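Local coordinates for protein 5'-deoxynucleotidase (Archaeoglobus fulgidus, PDB 1YNB) that probably hydrolyses 2'-deoxyribonucleoside 5'-phosphates to the deoxyribonucleoside and phosphate, as a metal-dependent homodimeric phosphohydrolase of the HD-domain family, at residues Asp75-Glu78 / Ala79-Asp83; Pro111-Ser114 / Asp115-Tyr119; Ala142-Phe145 / Ala146-Val149. One frame throughout, in Å; residues are numbered along the deposited sequence.

Contact 1 (Asp75-Glu78 / Ala79-Asp83); sequences DLHE and ARTMD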
ATOM      1  N   ASP A  75       4.764   9.663 -17.481  1.00 33.99           N
ATOM      2  CA  ASP A  75       4.188   8.681 -18.404  1.00 34.87           C
ATOM      3  C   ASP A  75       2.719   8.899 -18.566  1.00 33.99           C
ATOM      4  O   ASP A  75       2.017   8.017 -19.019  1.00 34.77           O
ATOM      5  CB  ASP A  75       4.405   7.255 -17.882  1.00 35.58           C
ATOM      6  CG  ASP A  75       5.820   7.004 -17.490  1.00 36.67           C
ATOM      7  OD1 ASP A  75       6.725   7.418 -18.257  1.00 37.90           O
ATOM      8  OD2 ASP A  75       6.026   6.400 -16.416  1.00 36.32           O
ATOM      9  N   LEU A  76       2.241  10.090 -18.227  1.00 32.92           N
ATOM     10  CA  LEU A  76       0.824  10.310 -18.270  1.00 32.54           C
ATOM     11  C   LEU A  76       0.143   9.864 -19.542  1.00 32.24           C
ATOM     12  O   LEU A  76      -0.958   9.304 -19.505  1.00 33.40           O
ATOM     13  CB  LEU A  76       0.525  11.777 -17.970  1.00 32.96           C
ATOM     14  CG  LEU A  76      -0.580  11.893 -16.923  1.00 34.41           C
ATOM     15  CD1 LEU A  76      -0.236  11.025 -15.701  1.00 33.59           C
ATOM     16  CD2 LEU A  76      -0.751  13.356 -16.505  1.00 35.67           C
ATOM     17  N   HIS A  77       0.784  10.093 -20.673  1.00 30.84           N
ATOM     18  CA  HIS A  77       0.175   9.699 -21.939  1.00 32.27           C
ATOM     19  C   HIS A  77      -0.037   8.183 -22.023  1.00 29.87           C
ATOM     20  O   HIS A  77      -0.850   7.732 -22.811  1.00 30.95           O
ATOM     21  CB  HIS A  77       1.043  10.173 -23.108  1.00 33.74           C
ATOM     22  CG  HIS A  77       2.412   9.584 -23.094  1.00 34.95           C
ATOM     23  ND1 HIS A  77       2.724   8.417 -23.761  1.00 37.63           N
ATOM     24  CD2 HIS A  77       3.514   9.919 -22.387  1.00 35.01           C
ATOM     25  CE1 HIS A  77       3.957   8.055 -23.457  1.00 35.25           C
ATOM     26  NE2 HIS A  77       4.457   8.946 -22.620  1.00 36.44           N
ATOM     27  N   GLU A  78       0.683   7.402 -21.219  1.00 28.58           N
ATOM     28  CA  GLU A  78       0.514   5.937 -21.271  1.00 29.47           C
ATOM     29  C   GLU A  78      -0.917   5.500 -20.895  1.00 29.43           C
ATOM     30  O   GLU A  78      -1.316   4.327 -21.094  1.00 29.78           O
ATOM     31  CB  GLU A  78       1.552   5.253 -20.378  1.00 29.62           C
ATOM     32  CG  GLU A  78       2.986   5.414 -20.907  1.00 31.38           C
ATOM     33  CD  GLU A  78       4.024   4.671 -20.083  1.00 32.06           C
ATOM     34  OE1 GLU A  78       3.703   4.205 -18.967  1.00 31.49           O
ATOM     35  OE2 GLU A  78       5.187   4.565 -20.543  1.00 32.65           O
ATOM     36  N   ALA A  79      -1.691   6.444 -20.363  1.00 29.44           N
ATOM     37  CA  ALA A  79      -3.082   6.172 -20.009  1.00 30.54           C
ATOM     38  C   ALA A  79      -3.791   5.800 -21.298  1.00 31.75           C
ATOM     39  O   ALA A  79      -4.751   5.029 -21.290  1.00 31.26           O
ATOM     40  CB  ALA A  79      -3.734   7.408 -19.413  1.00 30.01           C
ATOM     41  N   ARG A  80      -3.312   6.381 -22.398  1.00 32.47           N
ATOM     42  CA  ARG A  80      -3.858   6.122 -23.728  1.00 34.45           C
ATOM     43  C   ARG A  80      -2.966   5.201 -24.553  1.00 36.18           C
ATOM     44  O   ARG A  80      -3.458   4.455 -25.396  1.00 37.93           O
ATOM     45  CB  ARG A  80      -4.028   7.441 -24.500  1.00 34.21           C
ATOM     46  CG  ARG A  80      -5.029   8.390 -23.873  1.00 32.21           C
ATOM     47  CD  ARG A  80      -4.945   9.826 -24.470  1.00 32.27           C
ATOM     48  NE  ARG A  80      -5.818  10.718 -23.706  1.00 31.28           N
ATOM     49  CZ  ARG A  80      -6.664  11.597 -24.230  1.00 31.97           C
ATOM     50  NH1 ARG A  80      -6.759  11.738 -25.547  1.00 33.54           N
ATOM     51  NH2 ARG A  80      -7.474  12.286 -23.426  1.00 31.05           N
ATOM     52  N   THR A  81      -1.660   5.239 -24.323  1.00 37.30           N
ATOM     53  CA  THR A  81      -0.754   4.427 -25.149  1.00 38.33           C
ATOM     54  C   THR A  81      -0.248   3.123 -24.562  1.00 38.93           C
ATOM     55  O   THR A  81       0.328   2.307 -25.288  1.00 39.88           O
ATOM     56  CB  THR A  81       0.494   5.232 -25.567  1.00 37.83           C
ATOM     57  OG1 THR A  81       1.369   5.375 -24.443  1.00 37.80           O
ATOM     58  CG2 THR A  81       0.091   6.622 -26.055  1.00 39.66           C
ATOM     59  N   MET A  82      -0.472   2.923 -23.265  1.00 38.81           N
ATOM     60  CA  MET A  82       0.005   1.734 -22.562  1.00 38.00           C
ATOM     61  C   MET A  82       1.500   1.871 -22.295  1.00 37.61           C
ATOM     62  O   MET A  82       2.182   2.724 -22.897  1.00 37.73           O
ATOM     63  CB  MET A  82      -0.234   0.456 -23.380  1.00 38.71           C
ATOM     64  CG  MET A  82      -1.694   0.219 -23.769  1.00 39.89           C
ATOM     65  SD  MET A  82      -1.907  -1.268 -24.823  1.00 42.52           S
ATOM     66  CE  MET A  82      -1.434  -2.582 -23.582  1.00 41.24           C
ATOM     67  N   ASP A  83       1.998   1.056 -21.367  1.00 36.05           N
ATOM     68  CA  ASP A  83       3.414   1.044 -21.028  1.00 35.93           C
ATOM     69  C   ASP A  83       4.057   0.174 -22.096  1.00 36.37           C
ATOM     70  O   ASP A  83       4.017  -1.051 -21.995  1.00 34.51           O
ATOM     71  CB  ASP A  83       3.640   0.407 -19.645  1.00 35.25           C
ATOM     72  CG  ASP A  83       5.111   0.245 -19.304  1.00 35.42           C
ATOM     73  OD1 ASP A  83       5.424  -0.397 -18.276  1.00 33.21           O
ATOM     74  OD2 ASP A  83       5.968   0.763 -20.057  1.00 35.66           O
TER
HETATM   75  O   HOH W   1       7.175   3.311 -19.779  1.00 37.18           O
HETATM   76  O   HOH W   2      -3.121   2.532 -20.714  1.00 37.59           O
HETATM   77  O   HOH W   3       5.473   3.564 -22.859  1.00 44.80           O

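Contact 2 (Pro111-Ser114 / Asp115-Tyr119); sequences PDFS and DVEVY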
ATOM      1  N   PRO A 111       3.122  23.782 -18.122  1.00 61.14           N
ATOM      2  CA  PRO A 111       4.329  24.224 -17.418  1.00 60.08           C
ATOM      3  C   PRO A 111       5.544  23.571 -18.060  1.00 59.08           C
ATOM      4  O   PRO A 111       5.444  22.484 -18.643  1.00 58.63           O
ATOM      5  CB  PRO A 111       4.105  23.722 -15.993  1.00 60.32           C
ATOM      6  CG  PRO A 111       2.605  23.677 -15.875  1.00 61.41           C
ATOM      7  CD  PRO A 111       2.212  23.081 -17.201  1.00 61.14           C
ATOM      8  N   ASP A 112       6.693  24.230 -17.979  1.00 58.10           N
ATOM      9  CA  ASP A 112       7.879  23.637 -18.561  1.00 56.06           C
ATOM     10  C   ASP A 112       8.725  22.965 -17.508  1.00 53.40           C
ATOM     11  O   ASP A 112       9.125  23.571 -16.498  1.00 52.03           O
ATOM     12  CB  ASP A 112       8.710  24.660 -19.317  1.00 58.64           C
ATOM     13  CG  ASP A 112       8.784  24.341 -20.791  1.00 60.30           C
ATOM     14  OD1 ASP A 112       7.825  24.698 -21.518  1.00 62.00           O
ATOM     15  OD2 ASP A 112       9.786  23.713 -21.209  1.00 60.71           O
ATOM     16  N   PHE A 113       8.971  21.687 -17.749  1.00 50.11           N
ATOM     17  CA  PHE A 113       9.766  20.895 -16.842  1.00 47.11           C
ATOM     18  C   PHE A 113      11.088  20.562 -17.524  1.00 45.32           C
ATOM     19  O   PHE A 113      11.748  19.596 -17.164  1.00 43.51           O
ATOM     20  CB  PHE A 113       9.029  19.603 -16.471  1.00 45.90           C
ATOM     21  CG  PHE A 113       7.686  19.825 -15.829  1.00 44.57           C
ATOM     22  CD1 PHE A 113       7.567  20.595 -14.678  1.00 43.87           C
ATOM     23  CD2 PHE A 113       6.551  19.220 -16.353  1.00 44.08           C
ATOM     24  CE1 PHE A 113       6.336  20.760 -14.049  1.00 44.87           C
ATOM     25  CE2 PHE A 113       5.310  19.377 -15.734  1.00 45.03           C
ATOM     26  CZ  PHE A 113       5.202  20.149 -14.577  1.00 44.01           C
ATOM     27  N   SER A 114      11.474  21.367 -18.512  1.00 43.83           N
ATOM     28  CA  SER A 114      12.737  21.130 -19.198  1.00 41.96           C
ATOM     29  C   SER A 114      13.914  21.243 -18.239  1.00 39.44           C
ATOM     30  O   SER A 114      14.906  20.538 -18.393  1.00 39.91           O
ATOM     31  CB  SER A 114      12.910  22.105 -20.366  1.00 43.46           C
ATOM     32  OG  SER A 114      12.314  21.564 -21.538  1.00 45.47           O
ATOM     33  N   ASP A 115      13.800  22.090 -17.228  1.00 37.78           N
ATOM     34  CA  ASP A 115      14.886  22.258 -16.275  1.00 37.00           C
ATOM     35  C   ASP A 115      15.065  21.133 -15.267  1.00 36.58           C
ATOM     36  O   ASP A 115      16.040  21.136 -14.512  1.00 34.88           O
ATOM     37  CB  ASP A 115      14.728  23.563 -15.504  1.00 38.66           C
ATOM     38  CG  ASP A 115      13.396  23.666 -14.808  1.00 41.08           C
ATOM     39  OD1 ASP A 115      12.411  23.167 -15.384  1.00 43.25           O
ATOM     40  OD2 ASP A 115      13.320  24.257 -13.700  1.00 41.30           O
ATOM     41  N   VAL A 116      14.117  20.192 -15.215  1.00 35.24           N
ATOM     42  CA  VAL A 116      14.232  19.082 -14.272  1.00 34.01           C
ATOM     43  C   VAL A 116      14.139  17.757 -15.010  1.00 34.07           C
ATOM     44  O   VAL A 116      14.051  16.694 -14.386  1.00 34.16           O
ATOM     45  CB  VAL A 116      13.101  19.117 -13.176  1.00 33.67           C
ATOM     46  CG1 VAL A 116      13.279  20.300 -12.248  1.00 34.53           C
ATOM     47  CG2 VAL A 116      11.738  19.162 -13.828  1.00 31.13           C
ATOM     48  N   GLU A 117      14.152  17.794 -16.334  1.00 33.19           N
ATOM     49  CA  GLU A 117      14.045  16.549 -17.056  1.00 34.80           C
ATOM     50  C   GLU A 117      15.149  15.570 -16.720  1.00 33.83           C
ATOM     51  O   GLU A 117      14.943  14.360 -16.819  1.00 31.86           O
ATOM     52  CB  GLU A 117      13.967  16.777 -18.574  1.00 36.98           C
ATOM     53  CG  GLU A 117      12.586  17.303 -18.994  1.00 43.39           C
ATOM     54  CD  GLU A 117      11.426  16.636 -18.203  1.00 45.61           C
ATOM     55  OE1 GLU A 117      11.149  15.425 -18.381  1.00 48.28           O
ATOM     56  OE2 GLU A 117      10.787  17.327 -17.386  1.00 47.42           O
ATOM     57  N   VAL A 118      16.316  16.061 -16.320  1.00 31.68           N
ATOM     58  CA  VAL A 118      17.366  15.107 -15.990  1.00 32.88           C
ATOM     59  C   VAL A 118      17.057  14.384 -14.690  1.00 32.17           C
ATOM     60  O   VAL A 118      17.347  13.203 -14.573  1.00 32.03           O
ATOM     61  CB  VAL A 118      18.764  15.750 -15.908  1.00 33.43           C
ATOM     62  CG1 VAL A 118      19.764  14.749 -15.430  1.00 32.36           C
ATOM     63  CG2 VAL A 118      19.189  16.200 -17.298  1.00 35.00           C
ATOM     64  N   TYR A 119      16.463  15.071 -13.718  1.00 31.05           N
ATOM     65  CA  TYR A 119      16.124  14.388 -12.473  1.00 30.62           C
ATOM     66  C   TYR A 119      14.985  13.390 -12.726  1.00 29.39           C
ATOM     67  O   TYR A 119      14.943  12.323 -12.112  1.00 29.11           O
ATOM     68  CB  TYR A 119      15.699  15.375 -11.381  1.00 30.88           C
ATOM     69  CG  TYR A 119      16.806  16.317 -10.975  1.00 33.47           C
ATOM     70  CD1 TYR A 119      18.007  15.824 -10.450  1.00 32.13           C
ATOM     71  CD2 TYR A 119      16.689  17.698 -11.188  1.00 34.12           C
ATOM     72  CE1 TYR A 119      19.069  16.675 -10.158  1.00 33.95           C
ATOM     73  CE2 TYR A 119      17.753  18.562 -10.892  1.00 35.64           C
ATOM     74  CZ  TYR A 119      18.941  18.038 -10.382  1.00 35.21           C
ATOM     75  OH  TYR A 119      20.017  18.860 -10.139  1.00 37.89           O
TER

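Contact 3 (Ala142-Phe145 / Ala146-Val149); sequences AIRF and AENV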
ATOM      1  N   ALA A 142      14.575 -10.774 -12.470  1.00 22.61           N
ATOM      2  CA  ALA A 142      14.152  -9.363 -12.297  1.00 23.14           C
ATOM      3  C   ALA A 142      15.358  -8.454 -12.078  1.00 20.95           C
ATOM      4  O   ALA A 142      15.297  -7.274 -12.401  1.00 23.72           O
ATOM      5  CB  ALA A 142      13.208  -9.239 -11.117  1.00 21.15           C
ATOM      6  N   ILE A 143      16.443  -8.983 -11.522  1.00 22.54           N
ATOM      7  CA  ILE A 143      17.630  -8.180 -11.241  1.00 23.41           C
ATOM      8  C   ILE A 143      18.241  -7.561 -12.494  1.00 24.36           C
ATOM      9  O   ILE A 143      18.988  -6.590 -12.382  1.00 24.01           O
ATOM     10  CB  ILE A 143      18.738  -8.992 -10.462  1.00 23.70           C
ATOM     11  CG1 ILE A 143      19.738  -8.027  -9.809  1.00 24.23           C
ATOM     12  CG2 ILE A 143      19.500  -9.957 -11.395  1.00 25.58           C
ATOM     13  CD1 ILE A 143      19.135  -7.260  -8.634  1.00 22.96           C
ATOM     14  N   ARG A 144      17.924  -8.097 -13.670  1.00 25.26           N
ATOM     15  CA  ARG A 144      18.499  -7.549 -14.888  1.00 27.35           C
ATOM     16  C   ARG A 144      17.994  -6.133 -15.139  1.00 26.50           C
ATOM     17  O   ARG A 144      18.688  -5.338 -15.789  1.00 24.66           O
ATOM     18  CB  ARG A 144      18.153  -8.403 -16.115  1.00 31.11           C
ATOM     19  CG  ARG A 144      18.782  -9.788 -16.154  1.00 36.08           C
ATOM     20  CD  ARG A 144      20.283  -9.738 -15.922  1.00 42.89           C
ATOM     21  NE  ARG A 144      20.952 -10.983 -16.301  1.00 47.86           N
ATOM     22  CZ  ARG A 144      20.626 -12.196 -15.855  1.00 50.06           C
ATOM     23  NH1 ARG A 144      19.626 -12.358 -14.990  1.00 51.01           N
ATOM     24  NH2 ARG A 144      21.301 -13.260 -16.294  1.00 52.15           N
ATOM     25  N   PHE A 145      16.780  -5.834 -14.683  1.00 25.68           N
ATOM     26  CA  PHE A 145      16.236  -4.483 -14.874  1.00 26.34           C
ATOM     27  C   PHE A 145      16.993  -3.464 -14.011  1.00 25.15           C
ATOM     28  O   PHE A 145      16.807  -2.255 -14.171  1.00 28.33           O
ATOM     29  CB  PHE A 145      14.729  -4.434 -14.529  1.00 28.37           C
ATOM     30  CG  PHE A 145      13.824  -5.136 -15.529  1.00 31.70           C
ATOM     31  CD1 PHE A 145      13.171  -4.412 -16.539  1.00 34.40           C
ATOM     32  CD2 PHE A 145      13.567  -6.502 -15.419  1.00 33.33           C
ATOM     33  CE1 PHE A 145      12.267  -5.034 -17.415  1.00 35.59           C
ATOM     34  CE2 PHE A 145      12.666  -7.136 -16.289  1.00 34.97           C
ATOM     35  CZ  PHE A 145      12.013  -6.402 -17.286  1.00 35.17           C
ATOM     36  N   ALA A 146      17.809  -3.929 -13.074  1.00 25.02           N
ATOM     37  CA  ALA A 146      18.573  -3.033 -12.232  1.00 25.57           C
ATOM     38  C   ALA A 146      20.042  -3.017 -12.628  1.00 26.91           C
ATOM     39  O   ALA A 146      20.823  -2.331 -11.994  1.00 27.96           O
ATOM     40  CB  ALA A 146      18.469  -3.442 -10.781  1.00 24.80           C
ATOM     41  N   GLU A 147      20.415  -3.806 -13.632  1.00 27.60           N
ATOM     42  CA  GLU A 147      21.801  -3.893 -14.075  1.00 29.29           C
ATOM     43  C   GLU A 147      22.090  -3.028 -15.296  1.00 30.77           C
ATOM     44  O   GLU A 147      21.216  -2.795 -16.134  1.00 30.39           O
ATOM     45  CB  GLU A 147      22.173  -5.373 -14.372  1.00 28.84           C
ATOM     46  CG  GLU A 147      22.182  -6.232 -13.088  1.00 28.75           C
ATOM     47  CD  GLU A 147      22.448  -7.734 -13.285  1.00 30.92           C
ATOM     48  OE1 GLU A 147      22.230  -8.233 -14.402  1.00 30.33           O
ATOM     49  OE2 GLU A 147      22.844  -8.402 -12.293  1.00 30.11           O
ATOM     50  N   ASN A 148      23.336  -2.574 -15.387  1.00 35.06           N
ATOM     51  CA  ASN A 148      23.797  -1.739 -16.503  1.00 39.20           C
ATOM     52  C   ASN A 148      22.878  -0.533 -16.706  1.00 40.19           C
ATOM     53  O   ASN A 148      22.450  -0.228 -17.841  1.00 40.95           O
ATOM     54  CB  ASN A 148      23.832  -2.566 -17.794  1.00 41.57           C
ATOM     55  CG  ASN A 148      24.444  -3.945 -17.589  1.00 43.48           C
ATOM     56  OD1 ASN A 148      25.548  -4.082 -17.040  1.00 43.80           O
ATOM     57  ND2 ASN A 148      23.725  -4.981 -18.036  1.00 45.28           N
ATOM     58  N   VAL A 149      22.567   0.147 -15.611  1.00 39.80           N
ATOM     59  CA  VAL A 149      21.686   1.296 -15.696  1.00 40.56           C
ATOM     60  C   VAL A 149      22.537   2.516 -15.931  1.00 41.46           C
ATOM     61  O   VAL A 149      23.502   2.748 -15.208  1.00 41.46           O
ATOM     62  CB  VAL A 149      20.875   1.479 -14.403  1.00 40.68           C
ATOM     63  CG1 VAL A 149      20.087   2.793 -14.451  1.00 39.62           C
ATOM     64  CG2 VAL A 149      19.926   0.321 -14.251  1.00 40.31           C
TER

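Contact 1 (Asp75-Glu78 / Ala79-Asp83)
Glu78 lays its side chain alongside that of Asp83, passing the carbonyl oxygen of Met82 with its CG at 3.4 Å and reaching the CA of Asp83 with its carboxylate. The setting is the short helix 78-81 that follows the HD doublet of an HD-domain phosphohydrolase. Asp75 fits the H...HD...D pattern of that family, although no metal is bound here, and its OD2 is held by Asn43. Beyond CG the chain of Glu78 is extended (chi2 -176°), which carries the carboxylate out to Asp83. The two side chains point the same way, their carboxylate planes 18° apart, with Glu78 OE2 3.9 Å from Asp83 OD2. One water lies close enough to donate to both, although acceptors elsewhere compete for its protons; a second donates to Glu78 OE2 and, weakly, to Met82 O.

His77 and Thr81 meet one turn apart. The threonine hydroxyl, set between its own backbone N and carbonyl carbon (chi1 74°), approaches the imidazole obliquely, and His77 ND1 and Thr81 OG1 form a weak hydrogen bond of 3.4 Å. The methyl CG2 of Thr81 sits in the ring plane at its edge, while Asp75 O lies over one face. Ala99 of helix 96-103 packs against both side chains.

In the backbone, a type I turn from Asp75 to Glu78 leads into the helix. His77 O is gripped twice, by Thr81 N at 3.0 Å and by Arg80 N at 2.8 Å. Arg80 itself extends away to a salt bridge with Glu16. Met82, the first residue past the helix, leaves helical geometry with positive phi, and its N donates to Glu78 O at 2.7 Å, an oxygen that also receives a water 2.6 Å away.

Contact 2 (Pro111-Ser114 / Asp115-Tyr119)
A single turn links Phe113 to Val116, the Val116 N-H meeting Phe113 O at 3.1 Å with a nearly straight N-H...O angle of 159°. The side chains gather round that same carbonyl. The CG2 methyl of Val116 lies 3.4 Å from Phe113 O and 3.8 Å from Phe113 CB, so the valine touches the root of the phenylalanine, while its approach to the ring is oblique. Glu117 arrives from the next position: a bend at chi2 (-39°) folds its chain back over the turn and puts CG 3.1 Å from Phe113 O. Glu117 OE2 then stands 2.5 Å from Phe113 O.

This is the entry to helix 117-135, the helix that carries what is probably the final aspartate of the HD-domain pattern, and Val116 occupies its N-cap position. Both apolar side chains of the turn face helix 61-73: Val116 rests on Ala67 and Ala70, Phe113 on Ala70 and the chain of Lys66. Phe113 also packs against Cys65 of the second subunit, placing the turn against that neighbouring chain.

Asp115 turns its carboxylate back along the chain. With CG lodged between the backbone N and the carbonyl carbon (chi1 56°), Asp115 OD1 comes to 3.6 Å from Phe113 C, near the carbonyl of Asp112, an acceptor that offers it no proton. Asp115 OD2 makes a salt bridge with Lys66. One face of the Phe113 ring has Pro111 O above it, displaced toward the rim. On the preceding loop, Ser114 OG donates a weak hydrogen bond of 3.3 Å to Asp112 OD2.

Contact 3 (Ala142-Phe145 / Ala146-Val149)
Arg144 and Glu147 lie side by side and point the same way, but their flat ends are turned strongly against each other, the guanidinium and carboxylate planes standing 64° apart. A salt bridge joins Arg144 NE to Glu147 OE1 at 3.6 Å, although OE1 is crowded in the model and its place is doubtful. Ile143 crosses Glu147 obliquely, its CG2 methyl 3.8 Å from Glu147 OE2. The glutamate CG, anti to its own carbonyl carbon (chi1 -67°), passes 3.3 Å from Ile143 O.

Ile143 and Arg144 stand on a 3-10 turn, and Glu147 just past its end, in the loop between helix 117-135 and helix 154-166. Ala146 N donates to Ile143 O at 3.0 Å and Glu147 N to Arg144 O at 3.2 Å. Ala146, buried, touches Ala129 of helix 117-135 and Met164 of helix 154-166. With an alanine at Glu147, Arg144 is likely to lose its charge mate in the turn, leaving its guanidinium freer to swing and the side of Ile143 less covered.

With OE1 placed doubtfully, the twisted planes and long separation are consistent with a loose attraction of charges more than with a paired, bidentate salt bridge.

Followed from the N terminus, the chain leaves helix 61-73 and turns through contact 1 into the one-turn helix 78-81, beside helices 8-18, 39-56 and 96-103. After helix 96-103 it returns in contact 2, where the loop enters helix 117-135 against helix 61-73. Contact 3 then shapes the connection between helix 117-135 and helix 154-166. The three lie in series, each closing before the next opens, so none nests within or crosses another. They do not touch: centres are 19 Å apart for contacts 1 and 2, and 25 Å for contacts 2 and 3. Contacts 1 and 2 also meet the second subunit, whereas contact 3 stays within its own chain.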